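Local coordinates for protein salmonella typhimurium DB7155 bacteriophage DET7 tailspike (Bacteriophage, PDB 2V5I) that probably binds and hydrolyses the O-antigen of its Salmonella host, as the trimeric receptor-binding tailspike of bacteriophage Det7, at residues Ala538-Ala543 with Arg554-Val559; Val500-Asn505 with Glu513-Gly518; Leu521-Val526 with Trp542-Leu547. One frame throughout, in Å; residues are numbered along the deposited sequence.

Contact 1. Residues Ala538-Ala543 with Arg554-Val559; sequences AGALWA and RMKLSV
Lys-556 lies across the indole of Trp-542 in a beta hairpin, where strands 540-546 and 552-556 run antiparallel in the three-stranded sheet at the C-terminal end of the tailspike. The two residues form a non-hydrogen-bonded pair. Lys-556 CB sits 3.7 Å from the centroid of the Trp-542 six-membered ring and only 7° off its normal, a CH-pi contact squarely over the face. With CG placed anti to the backbone N (chi1 -170°) and the chain extended beyond it, the side chain then travels obliquely over the ring. CG comes 3.8 Å from Trp-542 CE2, CD passes above CZ2, and CE leaves the indole to touch Ala-540 CB at 3.8 Å. NZ ends near the C-terminal carboxylate, a long salt bridge to Val-559 OXT. Ala-540 O lies at the edge of the indole, in its plane, and the ring of Tyr-535 from strand 531-537 also packs on Trp-542.

Ala-543 and Met-555 form the adjoining hydrogen-bonded pair: Ala-543 N reaches Met-555 O at 2.8 Å, and the return bond from Met-555 N to Ala-543 O is equally straight, both at 168°. Their side chains lie on the other side of the sheet from Trp-542 and Lys-556, where Ala-543 CB and Leu-541 CD2 pack loosely on Leu-557 CD1.

Past Lys-556 the regular pairing gives way. Leu-541 O takes Leu-557 N at 2.8 Å and, weakly, Ser-558 N, while Ser-558 turns its hydroxyl back so that OG accepts Leu-541 N at 2.9 Å. The carbonyl of Leu-557 points elsewhere: its O binds a sodium ion together with Leu-557 O of the second and of the third subunit.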
loop_
_atom_site.group_PDB
_atom_site.type_symbol
_atom_site.label_atom_id
_atom_site.label_comp_id
_atom_site.label_asym_id
_atom_site.label_seq_id
_atom_site.Cartn_x
_atom_site.Cartn_y
_atom_site.Cartn_z
ATOM N N ALA A 538 -36.788 43.430 36.064
ATOM C CA ALA A 538 -37.525 44.714 36.064
ATOM C C ALA A 538 -36.804 45.800 35.286
ATOM O O ALA A 538 -36.713 46.942 35.733
ATOM C CB ALA A 538 -37.793 45.174 37.487
ATOM N N GLY A 539 -36.256 45.410 34.140
ATOM C CA GLY A 539 -35.585 46.322 33.229
ATOM C C GLY A 539 -34.157 46.736 33.594
ATOM O O GLY A 539 -33.589 47.585 32.912
ATOM N N ALA A 540 -33.603 46.176 34.676
ATOM C CA ALA A 540 -32.238 46.484 35.136
ATOM C C ALA A 540 -31.334 45.296 34.882
ATOM O O ALA A 540 -31.812 44.134 34.850
ATOM C CB ALA A 540 -32.236 46.771 36.606
ATOM N N LEU A 541 -30.028 45.601 34.729
ATOM C CA LEU A 541 -29.001 44.555 34.674
ATOM C C LEU A 541 -28.530 44.206 36.070
ATOM O O LEU A 541 -28.079 45.074 36.822
ATOM C CB LEU A 541 -27.825 45.029 33.836
ATOM C CG LEU A 541 -26.777 43.978 33.527
ATOM C CD1 LEU A 541 -27.345 42.865 32.615
ATOM C CD2 LEU A 541 -25.499 44.610 32.898
ATOM N N TRP A 542 -28.589 42.906 36.372
ATOM C CA TRP A 542 -28.133 42.324 37.627
ATOM C C TRP A 542 -27.075 41.247 37.378
ATOM O O TRP A 542 -27.015 40.619 36.315
ATOM C CB TRP A 542 -29.311 41.675 38.318
ATOM C CG TRP A 542 -30.291 42.619 38.945
ATOM C CD1 TRP A 542 -31.219 43.408 38.293
ATOM C CD2 TRP A 542 -30.453 42.877 40.347
ATOM N NE1 TRP A 542 -31.949 44.110 39.222
ATOM C CE2 TRP A 542 -31.495 43.812 40.482
ATOM C CE3 TRP A 542 -29.814 42.399 41.501
ATOM C CZ2 TRP A 542 -31.927 44.275 41.725
ATOM C CZ3 TRP A 542 -30.252 42.855 42.753
ATOM C CH2 TRP A 542 -31.259 43.813 42.842
ATOM N N ALA A 543 -26.236 41.035 38.389
ATOM C CA ALA A 543 -25.260 39.948 38.425
ATOM C C ALA A 543 -25.637 38.981 39.545
ATOM O O ALA A 543 -25.893 39.400 40.687
ATOM C CB ALA A 543 -23.830 40.461 38.684
ATOM N N ARG A 554 -26.698 38.637 44.794
ATOM C CA ARG A 554 -27.209 39.339 43.642
ATOM C C ARG A 554 -26.888 40.824 43.778
ATOM O O ARG A 554 -27.161 41.449 44.824
ATOM C CB ARG A 554 -28.736 39.172 43.532
ATOM C CG ARG A 554 -29.158 37.738 43.289
ATOM C CD ARG A 554 -30.654 37.482 43.546
ATOM N NE ARG A 554 -30.931 36.050 43.445
ATOM C CZ ARG A 554 -31.139 35.388 42.308
ATOM N NH1 ARG A 554 -31.156 36.019 41.131
ATOM N NH2 ARG A 554 -31.353 34.069 42.359
ATOM N N MET A 555 -26.287 41.369 42.736
ATOM C CA MET A 555 -25.869 42.762 42.672
ATOM C C MET A 555 -26.454 43.476 41.466
ATOM O O MET A 555 -26.306 43.024 40.316
ATOM C CB MET A 555 -24.335 42.841 42.540
ATOM C CG MET A 555 -23.591 42.144 43.645
ATOM S SD MET A 555 -21.833 42.535 43.676
ATOM C CE MET A 555 -21.195 41.246 44.743
ATOM N N LYS A 556 -27.096 44.611 41.716
ATOM C CA LYS A 556 -27.617 45.450 40.656
ATOM C C LYS A 556 -26.535 46.312 40.060
ATOM O O LYS A 556 -25.855 47.031 40.784
ATOM C CB LYS A 556 -28.725 46.318 41.174
ATOM C CG LYS A 556 -29.475 47.034 40.135
ATOM C CD LYS A 556 -30.574 47.836 40.763
ATOM C CE LYS A 556 -31.359 48.594 39.768
ATOM N NZ LYS A 556 -32.245 49.548 40.504
ATOM N N LEU A 557 -26.390 46.238 38.738
ATOM C CA LEU A 557 -25.274 46.913 38.015
ATOM C C LEU A 557 -25.690 48.184 37.299
ATOM O O LEU A 557 -24.866 49.057 37.068
ATOM C CB LEU A 557 -24.620 45.977 37.013
ATOM C CG LEU A 557 -24.078 44.619 37.513
ATOM C CD1 LEU A 557 -23.142 43.981 36.475
ATOM C CD2 LEU A 557 -23.355 44.789 38.826
ATOM N N SER A 558 -26.955 48.244 36.875
ATOM C CA SER A 558 -27.448 49.473 36.238
ATOM C C SER A 558 -28.100 50.372 37.254
ATOM O O SER A 558 -28.283 49.990 38.404
ATOM C CB SER A 558 -28.360 49.112 35.098
ATOM O OG SER A 558 -29.462 48.357 35.531
ATOM N N VAL A 559 -28.407 51.594 36.837
ATOM C CA VAL A 559 -28.927 52.604 37.747
ATOM C C VAL A 559 -30.406 52.717 37.458
ATOM O O VAL A 559 -30.829 53.571 36.665
ATOM C CB VAL A 559 -28.168 53.983 37.650
ATOM C CG1 VAL A 559 -27.802 54.377 36.222
ATOM C CG2 VAL A 559 -28.959 55.110 38.360
ATOM O OXT VAL A 559 -31.187 51.890 37.978
#

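Contact 2. Residues Val500-Asn505 with Glu513-Gly518; sequences VSLKVN and EIPISG
Lys-503 NZ, linked to Glu-513 through a water, is held by three partners: Ser-501 O of its own strand at 3.1 Å, that water, and Asp-528 OD2 of the second subunit in a salt bridge. A bend at the last torsion (chi4 63°) folds the ammonium group back over its own strand, so it meets the Ser-501 carbonyl from above, 40° out of that group's plane. The water accepts from NZ and donates to Glu-513 OE1 at 2.7 Å, bridging two charges that do not touch directly. Nearer the backbone the two side chains cross, with Lys-503 CD 3.8 Å from Glu-513 OE2.

The two residues are a hydrogen-bonded pair of the antiparallel hairpin formed by strands 501-504 and 512-515. Glu-513 N gives a 2.8 Å bond to Lys-503 O, and Lys-503 N answers to Glu-513 O at 3.0 Å. Two residues further on, at what would be the next hydrogen-bonded position, Pro-515 comes beside Ser-501 and has no N-H to give; its ring puts CG 3.4 Å from Ser-501 O and CB 3.8 Å from Val-500 CG1. Glu-513, Ile-514 and Pro-515 also pair with a strand of the second subunit, carrying the sheet across the interface.

Glu-513 is bound at both oxygens: OE2 by a salt bridge to Arg-506 of its own chain, OE1 also by Leu-527 N of the second subunit. With the ionic partner of Lys-503 on that subunit too, such pairing probably favours the ionised forms and couples the hairpin to trimer assembly.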
loop_
_atom_site.group_PDB
_atom_site.type_symbol
_atom_site.label_atom_id
_atom_site.label_comp_id
_atom_site.label_asym_id
_atom_site.label_seq_id
_atom_site.Cartn_x
_atom_site.Cartn_y
_atom_site.Cartn_z
ATOM N N VAL A 500 -27.423 30.032 21.173
ATOM C CA VAL A 500 -26.909 30.923 22.221
ATOM C C VAL A 500 -25.451 31.161 21.842
ATOM O O VAL A 500 -24.717 30.185 21.657
ATOM C CB VAL A 500 -26.988 30.297 23.622
ATOM C CG1 VAL A 500 -26.498 31.295 24.685
ATOM C CG2 VAL A 500 -28.411 29.858 23.927
ATOM N N SER A 501 -25.054 32.433 21.673
ATOM C CA SER A 501 -23.796 32.749 21.004
ATOM C C SER A 501 -23.064 33.934 21.653
ATOM O O SER A 501 -23.635 35.045 21.697
ATOM C CB SER A 501 -24.179 33.115 19.547
ATOM O OG SER A 501 -23.107 33.715 18.853
ATOM N N LEU A 502 -21.835 33.713 22.106
ATOM C CA LEU A 502 -20.896 34.758 22.552
ATOM C C LEU A 502 -19.983 35.144 21.383
ATOM O O LEU A 502 -19.466 34.267 20.697
ATOM C CB LEU A 502 -20.063 34.211 23.687
ATOM C CG LEU A 502 -19.165 35.295 24.270
ATOM C CD1 LEU A 502 -19.038 35.155 25.713
ATOM C CD2 LEU A 502 -17.837 35.284 23.567
ATOM N N LYS A 503 -19.936 36.446 21.056
ATOM C CA LYS A 503 -19.292 36.925 19.811
ATOM C C LYS A 503 -18.242 37.986 20.083
ATOM O O LYS A 503 -18.488 38.928 20.839
ATOM C CB LYS A 503 -20.362 37.579 18.884
ATOM C CG LYS A 503 -21.700 36.788 18.759
ATOM C CD LYS A 503 -22.779 37.476 17.888
ATOM C CE LYS A 503 -24.176 36.785 17.995
ATOM N NZ LYS A 503 -24.768 36.827 19.397
ATOM N N VAL A 504 -17.106 37.854 19.430
ATOM C CA VAL A 504 -15.983 38.769 19.556
ATOM C C VAL A 504 -15.703 39.409 18.165
ATOM O O VAL A 504 -15.437 38.720 17.192
ATOM C CB VAL A 504 -14.720 38.001 20.042
ATOM C CG1 VAL A 504 -13.517 38.911 20.090
ATOM C CG2 VAL A 504 -14.953 37.364 21.442
ATOM N N ASN A 505 -15.762 40.750 18.139
ATOM C CA ASN A 505 -15.424 41.617 16.990
ATOM C C ASN A 505 -16.472 41.621 15.845
ATOM O O ASN A 505 -16.151 41.989 14.734
ATOM C CB ASN A 505 -14.037 41.334 16.411
ATOM C CG ASN A 505 -13.524 42.503 15.596
ATOM O OD1 ASN A 505 -13.681 43.664 16.038
ATOM N ND2 ASN A 505 -12.869 42.226 14.448
ATOM N N GLU A 513 -20.083 40.494 22.488
ATOM C CA GLU A 513 -21.494 40.401 22.725
ATOM C C GLU A 513 -21.733 39.163 23.571
ATOM O O GLU A 513 -21.428 38.050 23.145
ATOM C CB GLU A 513 -22.251 40.296 21.399
ATOM C CG GLU A 513 -22.290 41.567 20.616
ATOM C CD GLU A 513 -22.673 41.328 19.178
ATOM O OE1 GLU A 513 -23.876 41.317 18.918
ATOM O OE2 GLU A 513 -21.767 41.066 18.329
ATOM N N ILE A 514 -22.297 39.399 24.755
ATOM C CA ILE A 514 -22.375 38.393 25.833
ATOM C C ILE A 514 -23.847 38.001 26.062
ATOM O O ILE A 514 -24.636 38.881 26.314
ATOM C CB ILE A 514 -21.842 39.009 27.138
ATOM C CG1 ILE A 514 -20.354 39.337 26.962
ATOM C CG2 ILE A 514 -22.027 38.046 28.267
ATOM C CD1 ILE A 514 -19.760 40.244 28.067
ATOM N N PRO A 515 -24.219 36.699 25.920
ATOM C CA PRO A 515 -25.576 36.267 26.252
ATOM C C PRO A 515 -25.886 36.518 27.711
ATOM O O PRO A 515 -25.050 36.238 28.582
ATOM C CB PRO A 515 -25.545 34.751 25.928
ATOM C CG PRO A 515 -24.393 34.565 24.986
ATOM C CD PRO A 515 -23.382 35.598 25.422
ATOM N N ILE A 516 -27.077 37.061 27.990
ATOM C CA ILE A 516 -27.577 37.223 29.344
ATOM C C ILE A 516 -28.973 36.658 29.418
ATOM O O ILE A 516 -29.618 36.436 28.380
ATOM C CB ILE A 516 -27.556 38.715 29.754
ATOM C CG1 ILE A 516 -28.618 39.520 29.010
ATOM C CG2 ILE A 516 -26.132 39.302 29.554
ATOM C CD1 ILE A 516 -28.679 40.990 29.455
ATOM N N SER A 517 -29.439 36.355 30.644
ATOM C CA SER A 517 -30.776 35.810 30.809
ATOM C C SER A 517 -31.796 36.948 30.760
ATOM O O SER A 517 -31.640 37.973 31.420
ATOM C CB SER A 517 -30.934 35.071 32.118
ATOM O OG SER A 517 -32.296 34.672 32.317
ATOM N N GLY A 518 -32.845 36.773 29.966
ATOM C CA GLY A 518 -33.872 37.800 29.910
ATOM C C GLY A 518 -34.853 37.730 31.067
ATOM O O GLY A 518 -35.703 38.603 31.213
HETATM O O HOH W 1 -25.692 39.553 19.851
#

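Contact 3. Residues Leu521-Val526 with Trp542-Leu547; sequences LPDEGV and WALIRL
Leu-544 pushes its branched end into the loop 521-526, which contains a short 3-10 turn at 523-525, joining the connection between strands 512-515 and 531-537 to the middle strand of the C-terminal sheet. A chi1 of 175° swings CG away from its own N and lets CD2 come 3.3 Å from Pro-522 O and 4.1 Å from Leu-521 CB. Val-526 closes in obliquely, CG1 resting 3.7 Å from Leu-544 CG, and the same methyl touches Arg-546 CB at 4.1 Å.

The loop holds its own shape: Gly-525 N bonds to Pro-522 O at 2.8 Å, and Val-526 N reaches Asp-523 O weakly. Further out, Lys-552 NZ bonds to both Asp-523 O and Val-526 O, and Gly-525 O meets Ser-533 OG. Arg-546 runs on past Val-526, giving NE to Gly-550 O and NH1 to Leu-527 O. Tyr-509 of the third subunit packs on Leu-521 and Pro-522.

The two segments meet through methyl groups packed on each other and on backbone carbonyls, without a hydrogen bond between them; Lys-552, Arg-546 and Arg-554 instead bind carbonyls of the loop and hold it over the strand.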
loop_
_atom_site.group_PDB
_atom_site.type_symbol
_atom_site.label_atom_id
_atom_site.label_comp_id
_atom_site.label_asym_id
_atom_site.label_seq_id
_atom_site.Cartn_x
_atom_site.Cartn_y
_atom_site.Cartn_z
ATOM N N LEU A 521 -32.710 34.929 37.177
ATOM C CA LEU A 521 -32.044 33.650 37.324
ATOM C C LEU A 521 -32.260 33.075 38.698
ATOM O O LEU A 521 -32.046 33.778 39.687
ATOM C CB LEU A 521 -30.542 33.756 37.105
ATOM C CG LEU A 521 -30.046 33.811 35.711
ATOM C CD1 LEU A 521 -28.538 34.086 35.742
ATOM C CD2 LEU A 521 -30.365 32.545 34.981
ATOM N N PRO A 522 -32.551 31.766 38.781
ATOM C CA PRO A 522 -32.496 31.102 40.059
ATOM C C PRO A 522 -31.039 30.961 40.565
ATOM O O PRO A 522 -30.082 31.071 39.771
ATOM C CB PRO A 522 -33.168 29.750 39.752
ATOM C CG PRO A 522 -32.771 29.458 38.411
ATOM C CD PRO A 522 -32.860 30.814 37.695
ATOM N N ASP A 523 -30.856 30.688 41.867
ATOM C CA ASP A 523 -29.526 30.489 42.434
ATOM C C ASP A 523 -28.649 29.485 41.690
ATOM O O ASP A 523 -27.427 29.685 41.577
ATOM C CB ASP A 523 -29.637 30.022 43.902
ATOM C CG ASP A 523 -29.846 31.160 44.886
ATOM O OD1 ASP A 523 -30.104 32.326 44.448
ATOM O OD2 ASP A 523 -29.773 30.888 46.121
ATOM N N GLU A 524 -29.265 28.429 41.147
ATOM C CA GLU A 524 -28.553 27.387 40.391
ATOM C C GLU A 524 -27.941 27.948 39.082
ATOM O O GLU A 524 -27.167 27.257 38.423
ATOM C CB GLU A 524 -29.491 26.240 39.929
ATOM C CG GLU A 524 -30.373 25.573 40.904
ATOM C CD GLU A 524 -31.727 26.289 41.030
ATOM O OE1 GLU A 524 -31.700 27.292 41.712
ATOM O OE2 GLU A 524 -32.787 25.861 40.473
ATOM N N GLY A 525 -28.340 29.148 38.652
ATOM C CA GLY A 525 -27.720 29.791 37.516
ATOM C C GLY A 525 -26.262 30.184 37.610
ATOM O O GLY A 525 -25.702 30.663 36.627
ATOM N N VAL A 526 -25.647 30.035 38.784
ATOM C CA VAL A 526 -24.213 30.146 38.894
ATOM C C VAL A 526 -23.661 28.928 39.669
ATOM O O VAL A 526 -24.238 28.519 40.665
ATOM C CB VAL A 526 -23.786 31.504 39.561
ATOM C CG1 VAL A 526 -24.119 31.572 41.025
ATOM C CG2 VAL A 526 -22.405 31.780 39.301
ATOM N N TRP A 542 -28.589 42.906 36.372
ATOM C CA TRP A 542 -28.133 42.324 37.627
ATOM C C TRP A 542 -27.075 41.247 37.378
ATOM O O TRP A 542 -27.015 40.619 36.315
ATOM C CB TRP A 542 -29.311 41.675 38.318
ATOM C CG TRP A 542 -30.291 42.619 38.945
ATOM C CD1 TRP A 542 -31.219 43.408 38.293
ATOM C CD2 TRP A 542 -30.453 42.877 40.347
ATOM N NE1 TRP A 542 -31.949 44.110 39.222
ATOM C CE2 TRP A 542 -31.495 43.812 40.482
ATOM C CE3 TRP A 542 -29.814 42.399 41.501
ATOM C CZ2 TRP A 542 -31.927 44.275 41.725
ATOM C CZ3 TRP A 542 -30.252 42.855 42.753
ATOM C CH2 TRP A 542 -31.259 43.813 42.842
ATOM N N ALA A 543 -26.236 41.035 38.389
ATOM C CA ALA A 543 -25.260 39.948 38.425
ATOM C C ALA A 543 -25.637 38.981 39.545
ATOM O O ALA A 543 -25.893 39.400 40.687
ATOM C CB ALA A 543 -23.830 40.461 38.684
ATOM N N LEU A 544 -25.615 37.701 39.228
ATOM C CA LEU A 544 -25.655 36.606 40.183
ATOM C C LEU A 544 -24.239 36.061 40.336
ATOM O O LEU A 544 -23.629 35.636 39.370
ATOM C CB LEU A 544 -26.590 35.502 39.674
ATOM C CG LEU A 544 -26.651 34.211 40.524
ATOM C CD1 LEU A 544 -27.132 34.488 41.932
ATOM C CD2 LEU A 544 -27.572 33.215 39.810
ATOM N N ILE A 545 -23.689 36.163 41.559
ATOM C CA ILE A 545 -22.285 35.907 41.795
ATOM C C ILE A 545 -22.146 34.858 42.911
ATOM O O ILE A 545 -22.797 34.978 43.943
ATOM C CB ILE A 545 -21.561 37.187 42.228
ATOM C CG1 ILE A 545 -21.518 38.144 41.040
ATOM C CG2 ILE A 545 -20.143 36.883 42.738
ATOM C CD1 ILE A 545 -21.074 39.507 41.319
ATOM N N ARG A 546 -21.283 33.877 42.698
ATOM C CA ARG A 546 -20.893 32.987 43.763
ATOM C C ARG A 546 -19.585 33.511 44.357
ATOM O O ARG A 546 -18.598 33.612 43.645
ATOM C CB ARG A 546 -20.772 31.580 43.308
ATOM C CG ARG A 546 -20.629 30.608 44.507
ATOM C CD ARG A 546 -20.623 29.150 44.139
ATOM N NE ARG A 546 -20.519 28.333 45.371
ATOM C CZ ARG A 546 -19.992 27.115 45.439
ATOM N NH1 ARG A 546 -19.577 26.475 44.355
ATOM N NH2 ARG A 546 -19.926 26.501 46.623
ATOM N N LEU A 547 -19.626 33.898 45.615
ATOM C CA LEU A 547 -18.517 34.554 46.338
ATOM C C LEU A 547 -17.463 33.578 46.806
ATOM O O LEU A 547 -17.697 32.376 46.850
ATOM C CB LEU A 547 -19.097 35.253 47.566
ATOM C CG LEU A 547 -20.070 36.405 47.277
ATOM C CD1 LEU A 547 -20.869 36.838 48.527
ATOM C CD2 LEU A 547 -19.420 37.570 46.647
#

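How the contacts relate
All three lie in the C-terminal part, their centres about 51 to 66 Å from the chain's centre, beyond the parallel beta-helix. Contacts 1 and 3, centres about 12 Å apart, both use strand 540-546, and their segments overlap at Trp-542 and Ala-543. Arg-554 NH2 joins them, bonding to Leu-521 O at 2.8 Å, with a salt bridge to Asp-523 OD1 at 3.0 Å. Contact 2, centred about 17 Å from each, meets contact 1 where Leu-541 CD1 and Ile-516 CD1 are 3.9 Å apart and leads along the chain into contact 3. The Leu-557 side chain in contact 1 is about 5 Å from the sodium ion shared by the three subunits; that of Ile-545 in contact 3, about 11 Å.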